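Local structure of 3-polyprenyl-4-hydroxybenzoate decarboxylase and related decarboxylases (Pelotomaculum thermopropionicum, 6H6X) at residues B[159-164]-B[271-276]. The protein is a UbiD-family, prenylated-FMN-dependent decarboxylase that interconverts 2-furoic acid and furan-2,5-dicarboxylic acid, and probably acts on related aromatic acids. The protein carries 8 engineered substitutions. Numbering follows the deposited sequence.
With 4LU (1-deoxy-5-O-phosphono-1-(3,3,4,5-tetramethyl-9,11-dioxo-2,3,8,9,10,11-hexahydro-7H-quinolino[1,8-fg]pteridin-12-ium-7-y l)-D-ribitol), chain I.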
ATOM      1  N   ASP B 159      21.900  27.358  27.221  1.00 71.34           N
ATOM      2  CA  ASP B 159      22.992  26.409  27.345  1.00 70.29           C
ATOM      3  C   ASP B 159      22.540  25.140  28.073  1.00 63.20           C
ATOM      4  O   ASP B 159      23.333  24.471  28.741  1.00 57.45           O
ATOM      5  CB  ASP B 159      24.155  27.079  28.118  1.00 85.43           C
ATOM      6  CG  ASP B 159      23.835  27.325  29.624  1.00 92.55           C
ATOM      7  OD1 ASP B 159      22.640  27.399  30.011  1.00 95.17           O
ATOM      8  OD2 ASP B 159      24.801  27.426  30.412  1.00 86.09           O
ATOM      9  N   ARG B 160      21.262  24.800  27.933  1.00 69.53           N
ATOM     10  CA  ARG B 160      20.713  23.656  28.640  1.00 64.60           C
ATOM     11  C   ARG B 160      19.846  22.805  27.696  1.00 60.70           C
ATOM     12  O   ARG B 160      19.091  23.353  26.895  1.00 63.37           O
ATOM     13  CB  ARG B 160      19.890  24.183  29.797  1.00 65.66           C
ATOM     14  CG  ARG B 160      19.846  23.268  30.989  1.00 73.76           C
ATOM     15  CD  ARG B 160      19.210  24.019  32.156  1.00 75.81           C
ATOM     16  NE  ARG B 160      19.101  23.206  33.355  1.00 77.08           N
ATOM     17  CZ  ARG B 160      20.082  23.004  34.241  1.00 83.79           C
ATOM     18  NH1 ARG B 160      21.298  23.541  34.078  1.00 77.79           N
ATOM     19  NH2 ARG B 160      19.847  22.246  35.311  1.00 82.84           N
ATOM     20  N   LEU B 161      19.930  21.479  27.829  1.00 53.88           N
ATOM     21  CA  LEU B 161      19.109  20.566  27.049  1.00 55.29           C
ATOM     22  C   LEU B 161      18.556  19.479  27.922  1.00 54.82           C
ATOM     23  O   LEU B 161      19.279  18.960  28.757  1.00 67.55           O
ATOM     24  CB  LEU B 161      19.963  19.870  25.980  1.00 56.75           C
ATOM     25  CG  LEU B 161      20.660  20.763  24.981  1.00 50.10           C
ATOM     26  CD1 LEU B 161      21.620  19.879  24.198  1.00 57.35           C
ATOM     27  CD2 LEU B 161      19.676  21.423  24.068  1.00 51.87           C
ATOM     28  N   GLY B 162      17.307  19.093  27.697  1.00 53.64           N
ATOM     29  CA  GLY B 162      16.721  17.887  28.319  1.00 46.36           C
ATOM     30  C   GLY B 162      16.893  16.711  27.376  1.00 48.50           C
ATOM     31  O   GLY B 162      16.786  16.835  26.167  1.00 56.88           O
ATOM     32  N   ILE B 163      17.130  15.547  27.921  1.00 49.60           N
ATOM     33  CA  ILE B 163      17.490  14.406  27.112  1.00 52.55           C
ATOM     34  C   ILE B 163      16.695  13.192  27.581  1.00 50.77           C
ATOM     35  O   ILE B 163      16.627  12.905  28.745  1.00 56.37           O
ATOM     36  CB  ILE B 163      19.021  14.165  27.143  1.00 51.08           C
ATOM     37  CG1 ILE B 163      19.388  13.009  26.211  1.00 48.35           C
ATOM     38  CG2 ILE B 163      19.508  13.878  28.552  1.00 52.20           C
ATOM     39  CD1 ILE B 163      20.865  12.671  26.199  1.00 50.83           C
ATOM     40  N   LEU B 164      16.071  12.515  26.638  1.00 52.27           N
ATOM     41  CA  LEU B 164      15.491  11.203  26.856  1.00 49.73           C
ATOM     42  C   LEU B 164      16.581  10.166  26.667  1.00 53.63           C
ATOM     43  O   LEU B 164      17.145  10.073  25.583  1.00 58.79           O
ATOM     44  CB  LEU B 164      14.337  10.967  25.882  1.00 50.89           C
ATOM     45  CG  LEU B 164      13.867   9.507  25.824  1.00 60.24           C
ATOM     46  CD1 LEU B 164      13.272   9.095  27.153  1.00 57.96           C
ATOM     47  CD2 LEU B 164      12.871   9.281  24.696  1.00 67.48           C
ATOM     48  N   PRO B 271      17.135  13.438  32.575  1.00 62.39           N
ATOM     49  CA  PRO B 271      18.423  14.110  32.738  1.00 54.45           C
ATOM     50  C   PRO B 271      18.547  15.374  31.948  1.00 57.41           C
ATOM     51  O   PRO B 271      17.722  15.678  31.085  1.00 61.61           O
ATOM     52  CB  PRO B 271      19.426  13.071  32.279  1.00 57.67           C
ATOM     53  CG  PRO B 271      18.777  11.792  32.678  1.00 62.45           C
ATOM     54  CD  PRO B 271      17.315  11.994  32.366  1.00 59.49           C
ATOM     55  N   VAL B 272      19.601  16.106  32.262  1.00 63.84           N
ATOM     56  CA  VAL B 272      19.844  17.428  31.710  1.00 62.34           C
ATOM     57  C   VAL B 272      21.311  17.519  31.257  1.00 57.44           C
ATOM     58  O   VAL B 272      22.185  17.051  31.928  1.00 59.20           O
ATOM     59  CB  VAL B 272      19.556  18.512  32.773  1.00 62.09           C
ATOM     60  CG1 VAL B 272      19.887  19.897  32.255  1.00 60.73           C
ATOM     61  CG2 VAL B 272      18.088  18.459  33.175  1.00 72.69           C
ATOM     62  N   VAL B 273      21.544  18.133  30.112  1.00 53.67           N
ATOM     63  CA  VAL B 273      22.845  18.383  29.590  1.00 61.00           C
ATOM     64  C   VAL B 273      23.083  19.865  29.736  1.00 58.46           C
ATOM     65  O   VAL B 273      22.266  20.653  29.268  1.00 60.77           O
ATOM     66  CB  VAL B 273      22.925  18.054  28.064  1.00 59.11           C
ATOM     67  CG1 VAL B 273      24.262  18.492  27.466  1.00 58.68           C
ATOM     68  CG2 VAL B 273      22.711  16.567  27.824  1.00 61.08           C
ATOM     69  N   GLU B 274      24.195  20.233  30.369  1.00 65.25           N
ATOM     70  CA  GLU B 274      24.725  21.602  30.340  1.00 66.86           C
ATOM     71  C   GLU B 274      25.748  21.675  29.219  1.00 65.27           C
ATOM     72  O   GLU B 274      26.675  20.860  29.162  1.00 69.09           O
ATOM     73  CB  GLU B 274      25.396  21.950  31.680  1.00 76.80           C
ATOM     74  CG  GLU B 274      26.178  23.270  31.710  1.00 85.58           C
ATOM     75  CD  GLU B 274      26.640  23.685  33.127  1.00 94.09           C
ATOM     76  OE1 GLU B 274      27.861  23.913  33.333  1.00 99.38           O
ATOM     77  OE2 GLU B 274      25.794  23.792  34.049  1.00 88.85           O
ATOM     78  N   VAL B 275      25.625  22.672  28.353  1.00 63.05           N
ATOM     79  CA  VAL B 275      26.537  22.794  27.223  1.00 66.96           C
ATOM     80  C   VAL B 275      27.672  23.761  27.573  1.00 74.73           C
ATOM     81  O   VAL B 275      27.427  24.869  28.082  1.00 79.03           O
ATOM     82  CB  VAL B 275      25.829  23.040  25.852  1.00 62.91           C
ATOM     83  CG1 VAL B 275      24.327  23.081  25.965  1.00 66.31           C
ATOM     84  CG2 VAL B 275      26.370  24.222  25.050  1.00 67.46           C
ATOM     85  N   THR B 276      28.903  23.294  27.329  1.00 71.35           N
ATOM     86  CA  THR B 276      30.128  24.024  27.646  1.00 63.82           C
ATOM     87  C   THR B 276      30.845  24.595  26.426  1.00 61.27           C
ATOM     88  O   THR B 276      31.756  25.393  26.580  1.00 66.63           O
ATOM     89  CB  THR B 276      31.085  23.142  28.441  1.00 66.63           C
ATOM     90  OG1 THR B 276      31.427  21.974  27.686  1.00 77.74           O
ATOM     91  CG2 THR B 276      30.416  22.698  29.758  1.00 69.32           C
TER
HETATM   92  C9  4LU I 503      17.095   7.141  17.089  1.00 56.45           C
HETATM   93  C8  4LU I 503      16.895   7.969  15.944  1.00 49.77           C
HETATM   94  C7  4LU I 503      16.162   9.159  15.994  1.00 47.98           C
HETATM   95  C10 4LU I 503      16.424   7.123  20.789  1.00 57.01           C
HETATM   96  C6  4LU I 503      15.359   9.439  17.253  1.00 50.55           C
HETATM   97  N3  4LU I 503      16.336   8.322  23.308  1.00 57.60           N
HETATM   98  C2  4LU I 503      16.910   7.086  23.152  1.00 58.97           C
HETATM   99  C13 4LU I 503      13.910  11.602  16.454  1.00 50.40           C
HETATM  100  C5  4LU I 503      14.510  10.713  17.524  1.00 51.50           C
HETATM  101  C1  4LU I 503      13.976   9.787  19.741  1.00 53.93           C
HETATM  102  O2  4LU I 503      17.409   6.496  24.160  1.00 59.62           O
HETATM  103  N1  4LU I 503      16.962   6.508  21.914  1.00 56.51           N
HETATM  104  C4  4LU I 503      15.782   9.012  22.267  1.00 57.66           C
HETATM  105  O4  4LU I 503      15.280  10.151  22.450  1.00 55.60           O
HETATM  106  C4A 4LU I 503      15.806   8.391  20.896  1.00 55.83           C
HETATM  107  N5  4LU I 503      15.286   9.056  19.736  1.00 55.88           N
HETATM  108  C3  4LU I 503      13.902  10.819  18.880  1.00 56.76           C
HETATM  109  C12 4LU I 503      15.656  11.698  17.895  1.00 54.10           C
HETATM  110  C5A 4LU I 503      15.725   8.664  18.442  1.00 50.93           C
HETATM  111  C7M 4LU I 503      15.968  10.006  14.738  1.00 53.52           C
HETATM  112  C8M 4LU I 503      17.590   7.500  14.694  1.00 52.53           C
HETATM  113  C9A 4LU I 503      16.509   7.401  18.346  1.00 52.64           C
HETATM  114  N10 4LU I 503      16.519   6.531  19.503  1.00 50.44           N
HETATM  115  C1' 4LU I 503      17.108   5.194  19.444  1.00 54.91           C
HETATM  116  C2' 4LU I 503      18.622   5.068  19.731  1.00 56.20           C
HETATM  117  O2' 4LU I 503      19.415   6.069  19.085  1.00 55.03           O
HETATM  118  C3' 4LU I 503      19.079   3.716  19.205  1.00 57.27           C
HETATM  119  O3' 4LU I 503      18.200   2.697  19.688  1.00 54.84           O
HETATM  120  C4' 4LU I 503      20.542   3.426  19.552  1.00 58.26           C
HETATM  121  O4' 4LU I 503      21.160   2.399  18.719  1.00 47.19           O
HETATM  122  C5' 4LU I 503      20.802   3.016  20.992  1.00 58.22           C
HETATM  123  O5' 4LU I 503      22.233   2.826  20.957  1.00 62.64           O
HETATM  124  P   4LU I 503      23.048   1.977  22.078  1.00 61.63           P
HETATM  125  O2P 4LU I 503      24.547   2.205  21.810  1.00 59.05           O
HETATM  126  O3P 4LU I 503      22.657   2.607  23.446  1.00 50.87           O
HETATM  127  O1P 4LU I 503      22.622   0.528  21.837  1.00 60.88           O
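Leu-161 and Val-273 face each other as a hydrogen-bonded antiparallel pair. Leu-161 N reaches Val-273 O at 2.9 Å, and Val-273 N returns to Leu-161 O at 2.8 Å. Two further backbone bonds flank this pair. Val-275 N binds Asp-159 O at 2.9 Å, and Ile-163 N gives a longer bond of 3.2 Å to Pro-271 O.

On one face of the sheet, CG1 of Val-272 lies over the Arg-160 guanidinium, 3.6 Å from NE and offset toward the rim of the group. The arginine chain is extended from CG to NE, and the turn at its end (chi4 83°) lets a face of the guanidinium meet the methyl. Its NH2 forms a salt bridge with Glu-252, whereas Glu-274 stays beyond salt-bridge range. On the other face, CB of Leu-161 meets CB of Val-273 at 4.1 Å. CG2 of Ile-163 touches CB of Pro-271 at 3.8 Å, the two side chains crossing nearly at right angles. Leu-113 of helix 113-116 covers Leu-161 and Val-275.

Strand 160-163 also pairs with strand 146-157, and strand 264-280 with strand 240-246. Just past strand 160-163, Leu-164 O accepts a bond from N3 of the prenylated flavin at 3.0 Å. The ladder thus belongs to the antiparallel sheet of the UbiD flavin-binding domain and leads directly into its cofactor pocket.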